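Local coordinates for protein digeranylgeranylglycerophospholipid reductase (Sulfolobus acidocaldarius, PDB 4OPC) that reduces the double bonds of geranylgeranyl chains in archaeal membrane lipid precursors, using one bound FAD per subunit, at residues 38-46 against 99-108; 154-165 against 283-292. All blocks are in the same frame, centred on the assembly; numbering follows the deposited sequence.

Contact 1: residues 38-46 against 99-108; sequences KPWNRIGDK and APLYNQRVLK. With FDA (dihydroflavine-adenine dinucleotide), chain B.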
# COMPACT_ATOMS: atom_id res chain seq x y z
N LYS A 38 -17.73 -8.81 -2.36
CA LYS A 38 -18.51 -7.81 -3.09
C LYS A 38 -19.17 -8.39 -4.32
O LYS A 38 -18.67 -9.34 -4.91
CB LYS A 38 -17.59 -6.66 -3.52
CG LYS A 38 -17.09 -5.81 -2.37
CD LYS A 38 -16.06 -4.78 -2.85
CE LYS A 38 -15.58 -3.94 -1.67
NZ LYS A 38 -14.68 -2.85 -2.13
N PRO A 39 -20.29 -7.80 -4.74
CA PRO A 39 -20.83 -8.17 -6.06
C PRO A 39 -19.88 -7.66 -7.14
O PRO A 39 -19.19 -6.65 -6.94
CB PRO A 39 -22.14 -7.39 -6.13
CG PRO A 39 -21.94 -6.22 -5.25
CD PRO A 39 -21.06 -6.70 -4.13
N TRP A 40 -19.86 -8.36 -8.27
CA TRP A 40 -18.99 -8.04 -9.39
C TRP A 40 -18.84 -6.55 -9.68
O TRP A 40 -17.72 -6.05 -9.77
CB TRP A 40 -19.50 -8.74 -10.65
CG TRP A 40 -18.71 -9.95 -11.04
CD1 TRP A 40 -19.11 -11.27 -10.94
CD2 TRP A 40 -17.41 -9.97 -11.62
NE1 TRP A 40 -18.12 -12.09 -11.42
CE2 TRP A 40 -17.06 -11.32 -11.84
CE3 TRP A 40 -16.50 -8.97 -11.99
CZ2 TRP A 40 -15.84 -11.69 -12.41
CZ3 TRP A 40 -15.29 -9.34 -12.55
CH2 TRP A 40 -14.98 -10.68 -12.76
N ASN A 41 -19.95 -5.83 -9.83
CA ASN A 41 -19.84 -4.44 -10.26
C ASN A 41 -19.29 -3.48 -9.20
O ASN A 41 -19.06 -2.31 -9.48
CB ASN A 41 -21.16 -3.92 -10.84
CG ASN A 41 -22.31 -4.02 -9.89
OD1 ASN A 41 -22.12 -4.16 -8.68
ND2 ASN A 41 -23.53 -3.95 -10.42
N ARG A 42 -19.06 -3.98 -7.99
CA ARG A 42 -18.44 -3.17 -6.95
C ARG A 42 -17.02 -3.59 -6.65
O ARG A 42 -16.32 -2.90 -5.90
CB ARG A 42 -19.27 -3.21 -5.67
CG ARG A 42 -20.64 -2.58 -5.82
CD ARG A 42 -21.31 -2.43 -4.47
NE ARG A 42 -20.63 -1.41 -3.68
CZ ARG A 42 -21.10 -0.19 -3.49
NH1 ARG A 42 -22.27 0.17 -4.02
NH2 ARG A 42 -20.41 0.68 -2.77
N ILE A 43 -16.56 -4.70 -7.21
CA ILE A 43 -15.20 -5.13 -6.93
C ILE A 43 -14.21 -4.06 -7.38
O ILE A 43 -14.30 -3.54 -8.49
CB ILE A 43 -14.86 -6.49 -7.56
CG1 ILE A 43 -15.75 -7.58 -6.96
CG2 ILE A 43 -13.39 -6.84 -7.31
CD1 ILE A 43 -15.68 -8.93 -7.67
N GLY A 44 -13.31 -3.70 -6.47
CA GLY A 44 -12.31 -2.69 -6.74
C GLY A 44 -12.67 -1.29 -6.27
O GLY A 44 -11.90 -0.35 -6.49
N ASP A 45 -13.82 -1.13 -5.61
CA ASP A 45 -14.32 0.21 -5.28
C ASP A 45 -13.97 0.73 -3.88
O ASP A 45 -14.58 1.69 -3.40
CB ASP A 45 -15.83 0.34 -5.56
CG ASP A 45 -16.72 -0.26 -4.46
OD1 ASP A 45 -16.21 -0.95 -3.55
OD2 ASP A 45 -17.96 -0.07 -4.54
N LYS A 46 -13.01 0.11 -3.21
CA LYS A 46 -12.55 0.67 -1.95
C LYS A 46 -12.10 2.12 -2.18
O LYS A 46 -11.46 2.41 -3.20
CB LYS A 46 -11.37 -0.14 -1.40
CG LYS A 46 -10.83 0.42 -0.09
CD LYS A 46 -9.53 -0.26 0.33
CE LYS A 46 -8.38 0.08 -0.59
NZ LYS A 46 -7.89 1.49 -0.37
N ALA A 99 -10.71 2.93 -10.85
CA ALA A 99 -10.22 1.72 -10.21
C ALA A 99 -11.14 0.51 -10.34
O ALA A 99 -10.66 -0.55 -10.74
CB ALA A 99 -9.86 1.99 -8.74
N PRO A 100 -12.44 0.65 -10.02
CA PRO A 100 -13.32 -0.51 -10.21
C PRO A 100 -13.33 -0.99 -11.67
O PRO A 100 -13.30 -2.20 -11.90
CB PRO A 100 -14.70 0.02 -9.83
CG PRO A 100 -14.46 1.21 -8.97
CD PRO A 100 -13.13 1.78 -9.36
N LEU A 101 -13.38 -0.08 -12.63
CA LEU A 101 -13.44 -0.50 -14.03
C LEU A 101 -12.18 -1.26 -14.44
O LEU A 101 -12.27 -2.31 -15.07
CB LEU A 101 -13.66 0.71 -14.94
CG LEU A 101 -14.23 0.41 -16.32
CD1 LEU A 101 -15.68 -0.04 -16.20
CD2 LEU A 101 -14.12 1.65 -17.18
N TYR A 102 -11.01 -0.74 -14.09
CA TYR A 102 -9.78 -1.43 -14.42
C TYR A 102 -9.66 -2.77 -13.69
O TYR A 102 -9.35 -3.80 -14.31
CB TYR A 102 -8.56 -0.57 -14.09
CG TYR A 102 -7.27 -1.30 -14.35
CD1 TYR A 102 -6.79 -1.47 -15.64
CD2 TYR A 102 -6.55 -1.87 -13.30
CE1 TYR A 102 -5.63 -2.18 -15.89
CE2 TYR A 102 -5.39 -2.57 -13.53
CZ TYR A 102 -4.93 -2.72 -14.83
OH TYR A 102 -3.77 -3.43 -15.07
N ASN A 103 -9.91 -2.76 -12.38
CA ASN A 103 -9.85 -3.95 -11.55
C ASN A 103 -10.78 -5.05 -12.10
O ASN A 103 -10.39 -6.22 -12.20
CB ASN A 103 -10.26 -3.54 -10.12
CG ASN A 103 -9.83 -4.51 -9.05
OD1 ASN A 103 -9.59 -4.09 -7.91
ND2 ASN A 103 -9.75 -5.80 -9.36
N GLN A 104 -12.00 -4.67 -12.48
CA GLN A 104 -12.94 -5.64 -13.02
C GLN A 104 -12.48 -6.19 -14.36
O GLN A 104 -12.71 -7.37 -14.66
CB GLN A 104 -14.35 -5.04 -13.11
CG GLN A 104 -14.98 -4.87 -11.72
CD GLN A 104 -16.14 -3.90 -11.69
OE1 GLN A 104 -16.93 -3.82 -12.64
NE2 GLN A 104 -16.25 -3.15 -10.60
N ARG A 105 -11.83 -5.36 -15.17
CA ARG A 105 -11.33 -5.84 -16.46
C ARG A 105 -10.20 -6.85 -16.27
O ARG A 105 -10.16 -7.87 -16.96
CB ARG A 105 -10.87 -4.68 -17.35
CG ARG A 105 -10.24 -5.11 -18.67
CD ARG A 105 -9.21 -4.07 -19.09
NE ARG A 105 -8.16 -4.60 -19.94
CZ ARG A 105 -7.05 -3.94 -20.25
NH1 ARG A 105 -6.87 -2.71 -19.78
NH2 ARG A 105 -6.14 -4.49 -21.03
N VAL A 106 -9.30 -6.57 -15.33
CA VAL A 106 -8.25 -7.53 -14.99
C VAL A 106 -8.86 -8.86 -14.58
O VAL A 106 -8.46 -9.91 -15.07
CB VAL A 106 -7.33 -6.99 -13.88
CG1 VAL A 106 -6.35 -8.06 -13.42
CG2 VAL A 106 -6.58 -5.76 -14.37
N LEU A 107 -9.88 -8.81 -13.73
CA LEU A 107 -10.55 -10.03 -13.29
C LEU A 107 -11.24 -10.76 -14.43
O LEU A 107 -11.15 -11.98 -14.52
CB LEU A 107 -11.54 -9.72 -12.18
CG LEU A 107 -10.92 -9.36 -10.84
CD1 LEU A 107 -12.01 -8.83 -9.93
CD2 LEU A 107 -10.24 -10.57 -10.24
N LYS A 108 -11.94 -10.02 -15.29
CA LYS A 108 -12.63 -10.65 -16.41
C LYS A 108 -11.64 -11.31 -17.37
O LYS A 108 -11.91 -12.38 -17.91
CB LYS A 108 -13.53 -9.64 -17.12
CG LYS A 108 -14.76 -9.27 -16.30
CD LYS A 108 -15.63 -8.23 -16.98
CE LYS A 108 -16.70 -7.71 -16.03
NZ LYS A 108 -17.38 -6.49 -16.56
PA FDA B . -8.55 -4.06 -1.24
O1A FDA B . -9.07 -3.61 0.06
O2A FDA B . -8.66 -3.09 -2.42
O5B FDA B . -9.28 -5.40 -1.66
C5B FDA B . -9.55 -6.41 -0.68
C4B FDA B . -10.71 -7.23 -1.19
O4B FDA B . -10.90 -8.38 -0.34
C3B FDA B . -12.05 -6.50 -1.25
O3B FDA B . -12.57 -6.47 -2.58
C2B FDA B . -12.93 -7.26 -0.23
O2B FDA B . -14.29 -7.32 -0.63
C1B FDA B . -12.29 -8.64 -0.24
N9A FDA B . -12.46 -9.46 0.95
C8A FDA B . -12.07 -9.15 2.24
N7A FDA B . -12.27 -10.11 3.10
C5A FDA B . -12.83 -11.13 2.34
C6A FDA B . -13.22 -12.44 2.65
N6A FDA B . -13.07 -13.00 3.86
N1A FDA B . -13.68 -13.21 1.64
C2A FDA B . -13.79 -12.68 0.42
N3A FDA B . -13.42 -11.47 -0.00
C4A FDA B . -12.91 -10.75 1.01
N1 FDA B . -2.84 3.69 -3.30
C2 FDA B . -2.34 4.12 -4.50
O2 FDA B . -1.56 3.42 -5.15
N3 FDA B . -2.77 5.33 -4.96
C4 FDA B . -3.56 6.24 -4.30
O4 FDA B . -3.98 7.24 -4.89
C4X FDA B . -4.00 5.79 -3.04
N5 FDA B . -4.82 6.58 -2.30
C5X FDA B . -5.53 6.05 -1.24
C6 FDA B . -6.57 6.77 -0.66
C7 FDA B . -7.36 6.22 0.35
C7M FDA B . -8.55 6.99 0.85
C8 FDA B . -7.07 4.94 0.83
C8M FDA B . -7.95 4.29 1.87
C9 FDA B . -6.01 4.22 0.26
C9A FDA B . -5.25 4.75 -0.78
N10 FDA B . -4.20 4.04 -1.40
C10 FDA B . -3.68 4.51 -2.59
C1' FDA B . -3.87 2.65 -1.01
C2' FDA B . -4.54 1.64 -1.95
O2' FDA B . -5.91 1.99 -2.18
C3' FDA B . -4.50 0.23 -1.35
O3' FDA B . -3.17 -0.01 -0.90
C4' FDA B . -4.85 -0.91 -2.32
O4' FDA B . -6.05 -0.63 -3.04
C5' FDA B . -4.96 -2.23 -1.59
O5' FDA B . -5.40 -3.25 -2.51
P FDA B . -5.76 -4.70 -1.95
O1P FDA B . -6.14 -5.51 -3.12
O2P FDA B . -4.67 -5.23 -1.03
O3P FDA B . -7.01 -4.47 -0.98
O HOH W 1 -9.28 -1.58 -6.75
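Part of the FAD site of the reductase, the loop 38-46 lies against segment 99-108 of helix 99-112, and G44 and I43 meet P100, N103 and Q104 at the point of closest approach, where the CA atoms of G44 and P100 are 4.2 Å apart. Q104 supplies the direct hydrogen bond between the segments: NE2 donates to the backbone O of I43 at 2.9 Å and 176°, lying in the carbonyl plane on a lone pair, with the acceptor in the plane of the amide. Q104 CG stands beside the backbone N (chi1 -72°) and the chain runs extended from there, which carries the amide across to the loop. An alanine here would leave the I43 carbonyl without its side-chain donor and is likely to let the turn shift on the helix. N103 approaches from the helix, OD1 lying 3.3 Å from G44 CA, while ND2 bonds G14 O. A side chain at G44 would collide with N103 CB, and the backbone angles there also call for glycine. Farther along, W40 lays CH2 3.6 Å from L107 CB, and I43 CG2 meets L107 CD1 at 3.6 Å, roughly at a right angle. R42 to D45 form a type II beta turn, and beyond it K46 NZ donates to FDA O2' at 2.7 Å. Such a cofactor-binding loop after the second strand (32-35) is characteristic of Rossmann-type FAD domains.

Contact 2: residues 154-165 against 283-292; sequences VVEATGYSRSFR and GIIVIGDSGF. With FDA (dihydroflavine-adenine dinucleotide), chain B.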
# COMPACT_ATOMS: atom_id res chain seq x y z
N VAL A 154 -3.42 -20.87 -0.28
CA VAL A 154 -4.37 -19.77 -0.19
C VAL A 154 -3.58 -18.48 -0.37
O VAL A 154 -2.52 -18.30 0.26
CB VAL A 154 -5.08 -19.74 1.18
CG1 VAL A 154 -5.82 -18.42 1.38
CG2 VAL A 154 -6.07 -20.89 1.31
N VAL A 155 -4.06 -17.60 -1.24
CA VAL A 155 -3.51 -16.26 -1.36
C VAL A 155 -4.45 -15.35 -0.60
O VAL A 155 -5.62 -15.19 -0.98
CB VAL A 155 -3.40 -15.83 -2.84
CG1 VAL A 155 -2.96 -14.39 -2.93
CG2 VAL A 155 -2.42 -16.74 -3.58
N GLU A 156 -3.97 -14.80 0.51
CA GLU A 156 -4.77 -13.94 1.38
C GLU A 156 -4.61 -12.51 0.89
O GLU A 156 -3.56 -11.89 1.07
CB GLU A 156 -4.29 -14.08 2.83
CG GLU A 156 -5.40 -14.09 3.88
CD GLU A 156 -5.86 -12.71 4.32
OE1 GLU A 156 -5.66 -11.73 3.57
OE2 GLU A 156 -6.47 -12.60 5.41
N ALA A 157 -5.65 -12.00 0.25
CA ALA A 157 -5.63 -10.70 -0.39
C ALA A 157 -6.85 -9.89 0.08
O ALA A 157 -7.50 -9.20 -0.71
CB ALA A 157 -5.64 -10.86 -1.90
N THR A 158 -7.14 -9.98 1.37
CA THR A 158 -8.38 -9.43 1.93
C THR A 158 -8.30 -7.95 2.29
O THR A 158 -9.23 -7.39 2.89
CB THR A 158 -8.83 -10.22 3.18
OG1 THR A 158 -7.83 -10.07 4.20
CG2 THR A 158 -9.07 -11.70 2.87
N GLY A 159 -7.21 -7.29 1.92
CA GLY A 159 -7.01 -5.89 2.28
C GLY A 159 -6.82 -5.68 3.77
O GLY A 159 -6.45 -6.60 4.50
N TYR A 160 -7.09 -4.46 4.23
CA TYR A 160 -6.87 -4.12 5.62
C TYR A 160 -7.69 -5.01 6.57
O TYR A 160 -7.32 -5.21 7.72
CB TYR A 160 -7.19 -2.64 5.87
CG TYR A 160 -7.03 -2.21 7.31
CD1 TYR A 160 -5.81 -1.77 7.80
CD2 TYR A 160 -8.12 -2.24 8.17
CE1 TYR A 160 -5.67 -1.37 9.13
CE2 TYR A 160 -8.00 -1.87 9.48
CZ TYR A 160 -6.78 -1.43 9.96
OH TYR A 160 -6.70 -1.05 11.28
N SER A 161 -8.81 -5.53 6.09
CA SER A 161 -9.63 -6.42 6.92
C SER A 161 -8.84 -7.59 7.49
O SER A 161 -9.10 -8.00 8.62
CB SER A 161 -10.85 -6.95 6.15
OG SER A 161 -10.52 -8.02 5.28
N ARG A 162 -7.87 -8.11 6.73
CA ARG A 162 -7.08 -9.27 7.16
C ARG A 162 -8.00 -10.35 7.69
O ARG A 162 -7.72 -10.99 8.70
CB ARG A 162 -6.05 -8.86 8.21
CG ARG A 162 -5.05 -7.87 7.66
CD ARG A 162 -4.34 -7.17 8.78
NE ARG A 162 -5.13 -6.05 9.29
CZ ARG A 162 -5.09 -5.61 10.54
NH1 ARG A 162 -4.34 -6.22 11.46
NH2 ARG A 162 -5.83 -4.56 10.88
N SER A 163 -9.11 -10.56 7.00
CA SER A 163 -10.24 -11.28 7.58
C SER A 163 -10.12 -12.80 7.56
O SER A 163 -10.96 -13.50 8.13
CB SER A 163 -11.51 -10.86 6.87
OG SER A 163 -11.44 -11.24 5.50
N PHE A 164 -9.10 -13.31 6.89
CA PHE A 164 -8.84 -14.75 6.88
C PHE A 164 -7.66 -15.09 7.77
O PHE A 164 -7.78 -15.91 8.69
CB PHE A 164 -8.62 -15.20 5.44
CG PHE A 164 -8.43 -16.69 5.27
CD1 PHE A 164 -9.53 -17.52 5.15
CD2 PHE A 164 -7.16 -17.23 5.18
CE1 PHE A 164 -9.35 -18.88 4.95
CE2 PHE A 164 -7.00 -18.59 4.99
CZ PHE A 164 -8.10 -19.41 4.88
N ARG A 165 -6.51 -14.45 7.54
CA ARG A 165 -5.32 -14.77 8.33
C ARG A 165 -5.49 -14.45 9.81
O ARG A 165 -4.84 -15.10 10.65
CB ARG A 165 -4.07 -14.10 7.75
CG ARG A 165 -4.01 -12.58 7.87
CD ARG A 165 -2.76 -12.08 7.16
NE ARG A 165 -2.47 -10.66 7.38
CZ ARG A 165 -1.84 -10.17 8.45
NH1 ARG A 165 -1.42 -10.99 9.41
NH2 ARG A 165 -1.63 -8.86 8.55
N GLY A 283 1.16 -23.39 3.40
CA GLY A 283 -0.08 -23.35 2.65
C GLY A 283 -0.69 -21.98 2.41
O GLY A 283 -1.84 -21.90 1.97
N ILE A 284 0.05 -20.90 2.68
CA ILE A 284 -0.54 -19.57 2.57
C ILE A 284 0.48 -18.49 2.22
O ILE A 284 1.62 -18.51 2.72
CB ILE A 284 -1.29 -19.19 3.86
CG1 ILE A 284 -1.96 -17.82 3.73
CG2 ILE A 284 -0.36 -19.27 5.09
CD1 ILE A 284 -2.96 -17.51 4.84
N ILE A 285 0.07 -17.57 1.36
CA ILE A 285 0.82 -16.35 1.07
C ILE A 285 -0.13 -15.18 1.29
O ILE A 285 -1.32 -15.27 0.97
CB ILE A 285 1.37 -16.35 -0.36
CG1 ILE A 285 2.56 -17.30 -0.46
CG2 ILE A 285 1.72 -14.92 -0.83
CD1 ILE A 285 3.04 -17.51 -1.89
N VAL A 286 0.39 -14.08 1.85
CA VAL A 286 -0.39 -12.88 2.12
C VAL A 286 0.13 -11.74 1.25
O VAL A 286 1.34 -11.54 1.13
CB VAL A 286 -0.26 -12.49 3.60
CG1 VAL A 286 -1.09 -11.25 3.90
CG2 VAL A 286 -0.69 -13.65 4.48
N ILE A 287 -0.79 -11.00 0.63
CA ILE A 287 -0.42 -9.93 -0.30
C ILE A 287 -1.26 -8.67 -0.09
O ILE A 287 -2.26 -8.68 0.64
CB ILE A 287 -0.50 -10.38 -1.78
CG1 ILE A 287 -1.94 -10.77 -2.15
CG2 ILE A 287 0.45 -11.55 -2.06
CD1 ILE A 287 -2.12 -11.07 -3.63
N GLY A 288 -0.84 -7.57 -0.71
CA GLY A 288 -1.59 -6.33 -0.63
C GLY A 288 -1.66 -5.73 0.76
O GLY A 288 -0.78 -5.97 1.61
N ASP A 289 -2.70 -4.94 1.00
CA ASP A 289 -2.86 -4.30 2.31
C ASP A 289 -2.85 -5.32 3.46
O ASP A 289 -2.39 -4.99 4.55
CB ASP A 289 -4.15 -3.48 2.41
CG ASP A 289 -4.10 -2.16 1.65
OD1 ASP A 289 -3.05 -1.81 1.07
OD2 ASP A 289 -5.14 -1.46 1.64
N SER A 290 -3.37 -6.53 3.22
CA SER A 290 -3.35 -7.55 4.27
C SER A 290 -1.93 -7.88 4.70
O SER A 290 -1.72 -8.26 5.84
CB SER A 290 -4.06 -8.80 3.78
OG SER A 290 -4.10 -9.77 4.81
N GLY A 291 -0.98 -7.76 3.77
CA GLY A 291 0.42 -7.98 4.06
C GLY A 291 1.21 -6.70 4.28
O GLY A 291 2.44 -6.73 4.30
N PHE A 292 0.51 -5.58 4.42
CA PHE A 292 1.11 -4.26 4.67
C PHE A 292 2.08 -3.84 3.56
O PHE A 292 3.19 -3.40 3.84
CB PHE A 292 1.82 -4.19 6.03
CG PHE A 292 1.02 -4.73 7.19
CD1 PHE A 292 -0.36 -4.54 7.27
CD2 PHE A 292 1.65 -5.45 8.20
CE1 PHE A 292 -1.08 -5.02 8.33
CE2 PHE A 292 0.92 -5.96 9.26
CZ PHE A 292 -0.44 -5.75 9.33
PA FDA B . -8.55 -4.06 -1.24
O1A FDA B . -9.07 -3.61 0.06
O2A FDA B . -8.66 -3.09 -2.42
O5B FDA B . -9.28 -5.40 -1.66
C5B FDA B . -9.55 -6.41 -0.68
C4B FDA B . -10.71 -7.23 -1.19
O4B FDA B . -10.90 -8.38 -0.34
C3B FDA B . -12.05 -6.50 -1.25
O3B FDA B . -12.57 -6.47 -2.58
C2B FDA B . -12.93 -7.26 -0.23
O2B FDA B . -14.29 -7.32 -0.63
C1B FDA B . -12.29 -8.64 -0.24
N9A FDA B . -12.46 -9.46 0.95
C8A FDA B . -12.07 -9.15 2.24
N7A FDA B . -12.27 -10.11 3.10
C5A FDA B . -12.83 -11.13 2.34
C6A FDA B . -13.22 -12.44 2.65
N6A FDA B . -13.07 -13.00 3.86
N1A FDA B . -13.68 -13.21 1.64
C2A FDA B . -13.79 -12.68 0.42
N3A FDA B . -13.42 -11.47 -0.00
C4A FDA B . -12.91 -10.75 1.01
N1 FDA B . -2.84 3.69 -3.30
C2 FDA B . -2.34 4.12 -4.50
O2 FDA B . -1.56 3.42 -5.15
N3 FDA B . -2.77 5.33 -4.96
C4 FDA B . -3.56 6.24 -4.30
O4 FDA B . -3.98 7.24 -4.89
C4X FDA B . -4.00 5.79 -3.04
N5 FDA B . -4.82 6.58 -2.30
C5X FDA B . -5.53 6.05 -1.24
C6 FDA B . -6.57 6.77 -0.66
C7 FDA B . -7.36 6.22 0.35
C7M FDA B . -8.55 6.99 0.85
C8 FDA B . -7.07 4.94 0.83
C8M FDA B . -7.95 4.29 1.87
C9 FDA B . -6.01 4.22 0.26
C9A FDA B . -5.25 4.75 -0.78
N10 FDA B . -4.20 4.04 -1.40
C10 FDA B . -3.68 4.51 -2.59
C1' FDA B . -3.87 2.65 -1.01
C2' FDA B . -4.54 1.64 -1.95
O2' FDA B . -5.91 1.99 -2.18
C3' FDA B . -4.50 0.23 -1.35
O3' FDA B . -3.17 -0.01 -0.90
C4' FDA B . -4.85 -0.91 -2.32
O4' FDA B . -6.05 -0.63 -3.04
C5' FDA B . -4.96 -2.23 -1.59
O5' FDA B . -5.40 -3.25 -2.51
P FDA B . -5.76 -4.70 -1.95
O1P FDA B . -6.14 -5.51 -3.12
O2P FDA B . -4.67 -5.23 -1.03
O3P FDA B . -7.01 -4.47 -0.98
O HOH W 2 -4.71 -7.44 0.58
O HOH W 3 -7.62 -2.48 2.17
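Strands 154-156 and 284-286 run parallel, their short axes 4.6 Å apart at an angle of 20°, and four backbone bonds join the segments, from V154 N to G283 O at one end to I287 N to E156 O at the other. V155 CG1 presses on I287 CD1 at 3.5 Å, a tight carbon pair, and just past the strand ends A157 CB packs on I287 CG1. The face opposite V155 carries E156, whose buried carboxylate is held by five donors. OE1 accepts from S290 OG at 2.8 Å, which comes from above the carboxylate plane, and from T158 OG1 and N; OE2 takes the amides of F164 and R165, the latter on its anti lone pair. The two are neighbouring parallel strands in the mixed sheet of the Rossmann-type FAD domain, and the loops at their C-terminal ends receive the dinucleotide. With CG between the backbone N and carbonyl carbon (chi1 69°) and the chain extended to NE, R165 grips S290 side-on: NH2 reaches S290 O at 2.8 Å, nearly along the C=O axis, while NE donates to OG at 3.2 Å, close to the guanidinium plane. S290 OG thus links this guanidinium to E156 OE1, and its charge may favour the ionised carboxylate. At the cofactor, D289 N donates to FDA O2P at 2.8 Å and D289 OD1 accepts from FDA O3' at 2.7 Å, while S163 OG donates to adenine N7A.

Contacts 1 and 2 are in series along the chain, their centres 18 Å apart, yet both reach the same FAD molecule. Within contact 1, K46 approaches the ribityl chain and the diphosphate, and K38 passes the adenosine ribose, its CG 3.6 Å from FDA O2B. Contact 2 meets the adenine, the diphosphate and the ribityl chain from its two strand-end loops. The two sets of residues touch directly where K46 CE lies 4.2 Å from D289 OD2, a packing contact beside the ribityl chain. The bound lipid lies farther off, about 12 Å from the side chain of A99 and about 10 Å from that of D289.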